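Local coordinates for protein rifamycin polyketide synthase (Amycolatopsis mediterranei, PDB 4LN9) that probably catalyses water removal from a polyketide intermediate as the double-hotdog dehydratase domain of the terminal module of the rifamycin synthase, at residues A241-T246 with V305-L310. Numbering follows the deposited sequence.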
loop_
_atom_site.group_PDB
_atom_site.type_symbol
_atom_site.label_atom_id
_atom_site.label_comp_id
_atom_site.label_asym_id
_atom_site.label_seq_id
_atom_site.Cartn_x
_atom_site.Cartn_y
_atom_site.Cartn_z
ATOM N N ALA A 241 19.253 22.596 8.671
ATOM C CA ALA A 241 20.044 23.647 9.303
ATOM C C ALA A 241 21.491 23.203 9.486
ATOM O O ALA A 241 22.418 23.998 9.331
ATOM C CB ALA A 241 19.435 24.046 10.639
ATOM N N ALA A 242 21.679 21.928 9.813
ATOM C CA ALA A 242 23.020 21.371 9.949
ATOM C C ALA A 242 23.836 21.654 8.694
ATOM O O ALA A 242 24.948 22.172 8.773
ATOM C CB ALA A 242 22.953 19.874 10.215
ATOM N N LEU A 243 23.184 21.520 7.538
ATOM C CA LEU A 243 23.865 21.692 6.258
ATOM C C LEU A 243 23.869 23.147 5.780
ATOM O O LEU A 243 24.847 23.608 5.188
ATOM C CB LEU A 243 23.245 20.783 5.195
ATOM C CG LEU A 243 23.472 19.279 5.376
ATOM C CD1 LEU A 243 22.477 18.486 4.545
ATOM C CD2 LEU A 243 24.901 18.901 5.016
ATOM N N HIS A 244 22.781 23.870 6.035
ATOM C CA HIS A 244 22.679 25.247 5.555
ATOM C C HIS A 244 23.404 26.256 6.415
ATOM O O HIS A 244 23.678 27.370 5.960
ATOM C CB HIS A 244 21.230 25.653 5.257
ATOM C CG HIS A 244 20.411 26.004 6.485
ATOM N ND1 HIS A 244 19.133 25.601 6.628
ATOM C CD2 HIS A 244 20.633 26.946 7.489
ATOM C CE1 HIS A 244 18.606 26.158 7.736
ATOM N NE2 HIS A 244 19.532 26.968 8.272
ATOM N N SER A 245 24.031 25.756 7.483
ATOM C CA SER A 245 25.011 26.541 8.231
ATOM C C SER A 245 26.151 27.041 7.342
ATOM O O SER A 245 26.667 28.141 7.544
ATOM C CB SER A 245 25.569 25.731 9.404
ATOM O OG SER A 245 26.436 24.707 8.948
ATOM N N THR A 246 26.488 26.266 6.314
ATOM C CA THR A 246 27.518 26.666 5.356
ATOM C C THR A 246 27.101 27.901 4.562
ATOM O O THR A 246 27.937 28.727 4.194
ATOM C CB THR A 246 27.864 25.528 4.373
ATOM O OG1 THR A 246 26.669 25.061 3.733
ATOM C CG2 THR A 246 28.531 24.373 5.104
ATOM N N VAL A 305 24.125 11.885 13.236
ATOM C CA VAL A 305 24.101 11.649 11.792
ATOM C C VAL A 305 25.485 11.780 11.159
ATOM O O VAL A 305 26.304 12.584 11.602
ATOM C CB VAL A 305 23.084 12.565 11.074
ATOM C CG1 VAL A 305 23.249 14.010 11.520
ATOM C CG2 VAL A 305 23.220 12.442 9.562
ATOM N N THR A 306 25.799 10.876 10.236
ATOM C CA THR A 306 26.968 11.052 9.385
ATOM C C THR A 306 26.574 11.024 7.920
ATOM O O THR A 306 25.661 10.301 7.525
ATOM C CB THR A 306 28.042 9.977 9.643
ATOM O OG1 THR A 306 27.461 8.675 9.503
ATOM C CG2 THR A 306 28.620 10.121 11.043
ATOM N N LEU A 307 27.247 11.847 7.126
ATOM C CA LEU A 307 26.966 11.939 5.702
ATOM C C LEU A 307 28.282 11.937 4.931
ATOM O O LEU A 307 29.128 12.807 5.140
ATOM C CB LEU A 307 26.189 13.224 5.412
ATOM C CG LEU A 307 25.986 13.589 3.942
ATOM C CD1 LEU A 307 25.336 12.432 3.199
ATOM C CD2 LEU A 307 25.140 14.850 3.822
ATOM N N ASP A 308 28.497 10.904 4.117
ATOM C CA ASP A 308 29.754 10.770 3.382
ATOM C C ASP A 308 29.895 11.880 2.345
ATOM O O ASP A 308 30.944 12.517 2.242
ATOM C CB ASP A 308 29.849 9.402 2.696
ATOM C CG ASP A 308 30.084 8.268 3.680
ATOM O OD1 ASP A 308 30.449 8.549 4.840
ATOM O OD2 ASP A 308 29.919 7.095 3.284
ATOM N N SER A 309 28.816 12.139 1.613
ATOM C CA SER A 309 28.862 13.052 0.477
ATOM C C SER A 309 27.477 13.603 0.137
ATOM O O SER A 309 26.506 12.852 0.047
ATOM C CB SER A 309 29.472 12.353 -0.741
ATOM O OG SER A 309 29.525 13.223 -1.858
ATOM N N LEU A 310 27.389 14.921 -0.020
ATOM C CA LEU A 310 26.252 15.546 -0.690
ATOM C C LEU A 310 26.715 16.462 -1.822
ATOM O O LEU A 310 27.507 17.379 -1.606
ATOM C CB LEU A 310 25.407 16.338 0.314
ATOM C CG LEU A 310 24.281 17.208 -0.251
ATOM C CD1 LEU A 310 23.188 16.346 -0.865
ATOM C CD2 LEU A 310 23.710 18.117 0.828
#
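The carbonyl oxygen of L243 is held twice by T246: its OG1 donates to L243 O over 2.7 Å, nearly in line with the C=O bond (168°). T246 N adds a weak bond to L243 O at 3.3 Å. One residue earlier, S245 OG donates to A242 O at 2.9 Å, tilted 34° from the carbonyl plane. Both hydroxyls bond carbonyls of their own helix, 236-251, and neither S245 nor T246 meets segment 305-310. The contact is left to the L243 side chain.

The evidence for the join itself is two methyl contacts. L243 carries its CG anti to its own carbonyl carbon (chi1 -69°), and its two methyls divide between two leucines of the strand: CD1 of L243 meets CD2 of L310 at 3.9 Å, and CD2 of L243 lies 4.2 Å from CD2 of L307. L307 and L310 both direct their CB toward the helix, whereas in a regular strand residues three apart face opposite sides. The chain turns a corner at D308, and D308 and S309 both face N268, as in a classic beta bulge, which is consistent with the shift of facing. W267 of the adjacent strand 263-272 touches all three leucines.

On the helix, H244 takes another direction, its ND1 hydrogen-bonded to D240 OD2 and its NE2 to Y184 OH. The packing of helix 236-251 against strand 303-313 fits the double hotdog fold, in which antiparallel strands wrap round a central helix. With no hydrogen bond across, 99 Å² buried in total and the nearest CA atoms, of L243 and L310, 9.6 Å apart, helix and strand are joined here by nondirectional dispersion and hydrophobic burial.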